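Long-range contacts in Card1 endonuclease domain-containing protein (Vibrio cholerae, PDB 1XMX), which is of unknown function but carries a Card1-like endonuclease domain of the PDDEXK clan and probably binds nucleic acid: residues Arg109-Ile115 and Trp127-Glu131; Asp140-Ile144 and Pro270-Ser276. All blocks are in the same frame, centred on the assembly; numbering follows the deposited sequence.

In the fold
The two contacts follow one another along the chain, contact 1 closing before contact 2 opens. Contact 1 joins the end of helix 98-110 and the start of strand 115-118 to strand 124-129, near the edge of the first seven-stranded sheet; its centre lies about 33 Å from the centre of the chain. Contact 2, about 9 Å from that centre, links the loop that follows strand 136-137, the last of the same sheet, to strand 272-276 of the Card1-like endonuclease domain. The centres of contact 1 and contact 2 are about 31 Å apart and their nearest atoms about 15 Å. A glycerol, probably from the crystallisation liquor, lies about 4 Å from the W127 side chain.

Contact 1: Arg109-Ile115 and Trp127-Glu131; sequences RSYHWPI and WLYPE
I115 and Y129 form an antiparallel hydrogen-bonded pair with their CA atoms 5.0 Å apart, and because L128 and Y129 both face I115 the pairing is a classic beta bulge. It lies at the open end of the hairpin made by strands 115-118 and 124-129, toward one side of a seven-stranded sheet in which 56-61, 30-35, 4-9, 88-92 and 115-118 run parallel with helices between them, while 124-129 and 136-137 are antiparallel to their neighbours, a Rossmann-like arrangement consistent with the CARF domain of Card1 relatives. I115 N donates to Y129 O at 2.7 Å in a nearly straight bond. I115 O is gripped twice, by L128 N at 2.8 Å and by Y129 N at 3.1 Å. P114 CA makes a CA-H...O contact with Y129 O.

Y129 carries most of the side-chain contact. Its CG stands anti to the backbone N (chi1 174°), which sends the ring back along the loop toward the end of helix 98-110. There the R109 guanidinium lies flat on one face, the planes only 5° apart and R109 CZ 4.1 Å from the Y129 ring centroid, a cation-pi stack. R109 CD also sits over this face as a CH-pi contact. The R109 chain reaches the ring by bending at chi2 (70°). At the ring edge, near its plane, come H112 C and W113 O. H112 ends the helix in a Schellman motif, and this reversal brings its backbone beside the tyrosine.

P114 packs on W127, the second aromatic side chain of segment 127-131, whose indole also meets F116 edge to face. P114 CB lies 3.8 Å from W127 CZ3, approaching the ring obliquely, and P130 CD, after the cis Y129-P130 peptide, is 4.1 Å from the same P114 CB.

Contact 2: Asp140-Ile144 and Pro270-Ser276; sequences DRITI and PTIQDRS
Q273 and D274 reach from the start of strand 272-276 to the backbone of the loop 140-144, so that two neighbouring side chains tie the endonuclease domain to the segment leading into helix 144-150. Both residues face V299 of strand 288-300 in a classic beta bulge, letting both side chains leave the strand toward the same loop.

The Q273 chain begins between its backbone N and carbonyl carbon (chi1 72°) and is extended beyond CG. Its CB packs against D140 O, and CG passes on to I142 O at 3.5 Å. D140 CB then sits over the face of the amide, 3.6 Å from Q273 CD. At the tip the amide divides its work: OE1 touches D140 CB and accepts a hydrogen bond from N302 N, while NE2 donates to I142 O at 3.0 Å, in the carbonyl plane and on a lone pair.

D274 follows a different route, with CG anti to its backbone N. Its OD2 accepts the bond from I144 N at 3.0 Å, with an N-H...O angle of 159°, through the lone pair that points away from OD1. OD1 takes a weak bond from R275 N, so both oxygens have a partner. T143 CB and the I144 side chain crowd round OD2, and I144 CD1 continues to S276 CB at 3.8 Å. Two waters complete the contact, one between D140 OD2 and P270 O, where the second bond is weak, the other between R141 O and Q273 O.

T143 is the N-cap of helix 144-150, its OG1 bonded to D146 N, and D274 supplies an acceptor for a further amide of that first turn. A carboxylate placed there would probably interact favourably with the helix dipole and be favoured in its ionised form.

Contact 1: Arg109-Ile115 and Trp127-Glu131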
# COMPACT_ATOMS: atom_id res chain seq x y z
N ARG A 109 -31.53 -0.83 14.57
CA ARG A 109 -31.93 0.27 15.42
C ARG A 109 -33.19 -0.07 16.28
O ARG A 109 -33.27 0.30 17.46
CB ARG A 109 -32.12 1.55 14.58
CG ARG A 109 -32.68 2.70 15.37
CD ARG A 109 -31.65 3.24 16.39
NE ARG A 109 -32.22 4.41 17.06
CZ ARG A 109 -33.10 4.36 18.04
NH1 ARG A 109 -33.53 3.20 18.51
NH2 ARG A 109 -33.57 5.48 18.54
N SER A 110 -34.12 -0.84 15.73
CA SER A 110 -35.31 -1.20 16.51
C SER A 110 -35.01 -2.13 17.69
O SER A 110 -35.75 -2.14 18.65
CB SER A 110 -36.42 -1.80 15.65
OG SER A 110 -36.02 -3.06 15.17
N TYR A 111 -33.93 -2.88 17.60
CA TYR A 111 -33.42 -3.71 18.67
C TYR A 111 -32.53 -2.93 19.65
O TYR A 111 -32.00 -3.51 20.60
CB TYR A 111 -32.63 -4.87 18.06
CG TYR A 111 -33.53 -5.96 17.52
CD1 TYR A 111 -33.99 -6.97 18.35
CD2 TYR A 111 -33.96 -5.95 16.18
CE1 TYR A 111 -34.83 -7.96 17.89
CE2 TYR A 111 -34.81 -6.94 15.71
CZ TYR A 111 -35.24 -7.95 16.59
OH TYR A 111 -36.08 -8.95 16.18
N HIS A 112 -32.33 -1.63 19.43
CA HIS A 112 -31.48 -0.86 20.34
C HIS A 112 -30.02 -1.31 20.37
O HIS A 112 -29.32 -1.12 21.37
CB HIS A 112 -32.04 -0.89 21.77
CG HIS A 112 -33.41 -0.31 21.86
ND1 HIS A 112 -33.80 0.75 21.07
CD2 HIS A 112 -34.49 -0.67 22.58
CE1 HIS A 112 -35.07 1.04 21.33
NE2 HIS A 112 -35.51 0.19 22.24
N TRP A 113 -29.55 -1.90 19.27
CA TRP A 113 -28.18 -2.33 19.22
C TRP A 113 -27.37 -1.14 18.75
O TRP A 113 -27.86 -0.37 17.95
CB TRP A 113 -28.03 -3.50 18.27
CG TRP A 113 -28.53 -4.77 18.88
CD1 TRP A 113 -28.52 -5.13 20.23
CD2 TRP A 113 -29.17 -5.86 18.19
NE1 TRP A 113 -29.10 -6.38 20.39
CE2 TRP A 113 -29.47 -6.85 19.15
CE3 TRP A 113 -29.47 -6.11 16.85
CZ2 TRP A 113 -30.07 -8.04 18.80
CZ3 TRP A 113 -30.09 -7.31 16.53
CH2 TRP A 113 -30.38 -8.24 17.49
N PRO A 114 -26.18 -0.93 19.32
CA PRO A 114 -25.32 0.19 18.94
C PRO A 114 -24.90 0.12 17.50
O PRO A 114 -24.73 -0.98 16.91
CB PRO A 114 -24.10 0.11 19.88
CG PRO A 114 -24.50 -0.85 21.01
CD PRO A 114 -25.64 -1.72 20.46
N ILE A 115 -24.73 1.30 16.91
CA ILE A 115 -24.40 1.41 15.49
C ILE A 115 -23.29 2.42 15.31
O ILE A 115 -23.37 3.52 15.85
CB ILE A 115 -25.64 1.88 14.63
CG1 ILE A 115 -26.84 0.89 14.74
CG2 ILE A 115 -25.22 1.99 13.16
CD1 ILE A 115 -28.20 1.51 14.41
N TRP A 127 -19.96 6.89 16.63
CA TRP A 127 -21.16 6.22 17.13
C TRP A 127 -22.40 6.94 16.69
O TRP A 127 -22.62 8.09 17.09
CB TRP A 127 -21.13 6.16 18.64
CG TRP A 127 -20.06 5.28 19.08
CD1 TRP A 127 -18.79 5.64 19.51
CD2 TRP A 127 -20.09 3.86 19.07
NE1 TRP A 127 -18.06 4.52 19.81
CE2 TRP A 127 -18.83 3.41 19.58
CE3 TRP A 127 -21.08 2.91 18.76
CZ2 TRP A 127 -18.52 2.07 19.73
CZ3 TRP A 127 -20.77 1.57 18.91
CH2 TRP A 127 -19.49 1.17 19.39
N LEU A 128 -23.18 6.29 15.84
CA LEU A 128 -24.42 6.87 15.32
C LEU A 128 -25.51 6.66 16.34
O LEU A 128 -26.39 7.48 16.51
CB LEU A 128 -24.80 6.26 13.97
CG LEU A 128 -23.93 7.19 13.12
CD1 LEU A 128 -22.91 6.42 12.32
CD2 LEU A 128 -24.62 8.35 12.37
N TYR A 129 -25.40 5.57 17.08
CA TYR A 129 -26.37 5.23 18.07
C TYR A 129 -25.68 4.30 19.08
O TYR A 129 -25.04 3.32 18.70
CB TYR A 129 -27.62 4.57 17.41
CG TYR A 129 -28.56 4.08 18.48
CD1 TYR A 129 -29.27 4.99 19.25
CD2 TYR A 129 -28.66 2.74 18.76
CE1 TYR A 129 -30.10 4.55 20.30
CE2 TYR A 129 -29.46 2.28 19.77
CZ TYR A 129 -30.18 3.19 20.55
OH TYR A 129 -31.00 2.72 21.54
N PRO A 130 -25.72 4.66 20.39
CA PRO A 130 -26.22 5.95 20.97
C PRO A 130 -25.19 7.08 20.75
O PRO A 130 -23.99 6.82 20.87
CB PRO A 130 -26.36 5.63 22.46
CG PRO A 130 -25.27 4.59 22.68
CD PRO A 130 -25.20 3.75 21.42
N GLU A 131 -25.62 8.31 20.40
CA GLU A 131 -24.62 9.37 20.13
C GLU A 131 -23.76 9.62 21.39
O GLU A 131 -22.71 10.21 21.27
CB GLU A 131 -25.20 10.71 19.60
CG GLU A 131 -25.69 10.80 18.11
CD GLU A 131 -24.55 10.78 17.01
OE1 GLU A 131 -23.39 11.12 17.29
OE2 GLU A 131 -24.83 10.43 15.85

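Contact 2: Asp140-Ile144 and Pro270-Ser276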
# COMPACT_ATOMS: atom_id res chain seq x y z
N ASP A 140 -4.10 1.28 13.99
CA ASP A 140 -3.48 1.02 12.72
C ASP A 140 -2.75 -0.31 12.79
O ASP A 140 -1.60 -0.36 13.19
CB ASP A 140 -2.50 2.16 12.40
CG ASP A 140 -3.24 3.51 12.25
OD1 ASP A 140 -4.34 3.41 11.72
OD2 ASP A 140 -2.75 4.60 12.67
N ARG A 141 -3.42 -1.39 12.41
CA ARG A 141 -2.97 -2.77 12.64
C ARG A 141 -2.88 -3.61 11.37
O ARG A 141 -2.01 -4.48 11.25
CB ARG A 141 -3.95 -3.48 13.58
CG ARG A 141 -4.09 -2.84 14.99
CD ARG A 141 -2.81 -2.83 15.70
NE ARG A 141 -3.01 -2.29 17.04
CZ ARG A 141 -2.05 -2.09 17.93
NH1 ARG A 141 -0.79 -2.37 17.61
NH2 ARG A 141 -2.35 -1.61 19.14
N ILE A 142 -3.81 -3.43 10.46
CA ILE A 142 -3.82 -4.18 9.19
C ILE A 142 -2.50 -4.02 8.42
O ILE A 142 -1.85 -2.95 8.43
CB ILE A 142 -5.07 -3.80 8.34
CG1 ILE A 142 -5.46 -4.92 7.36
CG2 ILE A 142 -4.93 -2.42 7.64
CD1 ILE A 142 -6.34 -4.41 6.29
N THR A 143 -2.05 -5.12 7.79
CA THR A 143 -0.81 -5.10 7.04
C THR A 143 -1.07 -4.99 5.55
O THR A 143 -2.19 -5.15 5.10
CB THR A 143 -0.06 -6.39 7.25
OG1 THR A 143 -0.89 -7.46 6.76
CG2 THR A 143 0.26 -6.56 8.71
N ILE A 144 -0.01 -4.73 4.78
CA ILE A 144 -0.04 -4.81 3.28
C ILE A 144 -0.54 -6.17 2.79
O ILE A 144 -1.34 -6.25 1.85
CB ILE A 144 1.39 -4.59 2.68
CG1 ILE A 144 1.90 -3.20 3.05
CG2 ILE A 144 1.38 -4.82 1.11
CD1 ILE A 144 3.41 -3.03 3.07
N PRO A 270 3.80 6.87 14.10
CA PRO A 270 3.16 5.54 14.26
C PRO A 270 1.99 5.23 13.32
O PRO A 270 1.62 4.07 13.22
CB PRO A 270 2.67 5.50 15.73
CG PRO A 270 2.61 6.96 16.17
CD PRO A 270 3.75 7.67 15.34
N THR A 271 1.42 6.21 12.62
CA THR A 271 0.37 5.91 11.62
C THR A 271 0.92 5.07 10.45
O THR A 271 0.18 4.51 9.72
CB THR A 271 -0.33 7.19 11.05
OG1 THR A 271 0.68 8.10 10.55
CG2 THR A 271 -1.16 7.90 12.13
N ILE A 272 2.24 5.01 10.26
CA ILE A 272 2.79 4.17 9.19
C ILE A 272 2.94 2.82 9.83
O ILE A 272 3.84 2.59 10.62
CB ILE A 272 4.17 4.69 8.70
CG1 ILE A 272 4.06 6.16 8.25
CG2 ILE A 272 4.71 3.79 7.58
CD1 ILE A 272 5.35 6.80 7.94
N GLN A 273 2.06 1.91 9.50
CA GLN A 273 1.87 0.75 10.33
C GLN A 273 2.53 -0.46 9.65
O GLN A 273 2.71 -1.49 10.27
CB GLN A 273 0.37 0.61 10.55
CG GLN A 273 -0.38 0.14 9.29
CD GLN A 273 -1.78 0.61 9.28
OE1 GLN A 273 -2.03 1.80 9.18
NE2 GLN A 273 -2.72 -0.30 9.42
N ASP A 274 2.90 -0.32 8.38
CA ASP A 274 3.54 -1.39 7.60
C ASP A 274 4.33 -0.83 6.38
O ASP A 274 3.97 0.18 5.83
CB ASP A 274 2.54 -2.47 7.15
CG ASP A 274 3.26 -3.79 6.79
OD1 ASP A 274 4.42 -3.97 7.20
OD2 ASP A 274 2.69 -4.67 6.13
N ARG A 275 5.39 -1.51 5.95
CA ARG A 275 6.16 -1.03 4.80
C ARG A 275 6.89 -2.18 4.22
O ARG A 275 7.28 -3.08 4.96
CB ARG A 275 7.20 0.03 5.18
CG ARG A 275 8.06 -0.43 6.30
CD ARG A 275 9.24 0.55 6.65
NE ARG A 275 9.78 0.04 7.90
CZ ARG A 275 10.73 -0.88 7.98
NH1 ARG A 275 11.35 -1.28 6.88
NH2 ARG A 275 11.12 -1.34 9.16
N SER A 276 7.14 -2.11 2.91
CA SER A 276 7.83 -3.18 2.23
C SER A 276 8.53 -2.69 0.98
O SER A 276 8.13 -1.68 0.43
CB SER A 276 6.82 -4.26 1.86
OG SER A 276 7.45 -5.52 2.00
O HOH W 1 -0.96 4.25 14.55
O HOH W 2 0.89 -3.79 10.52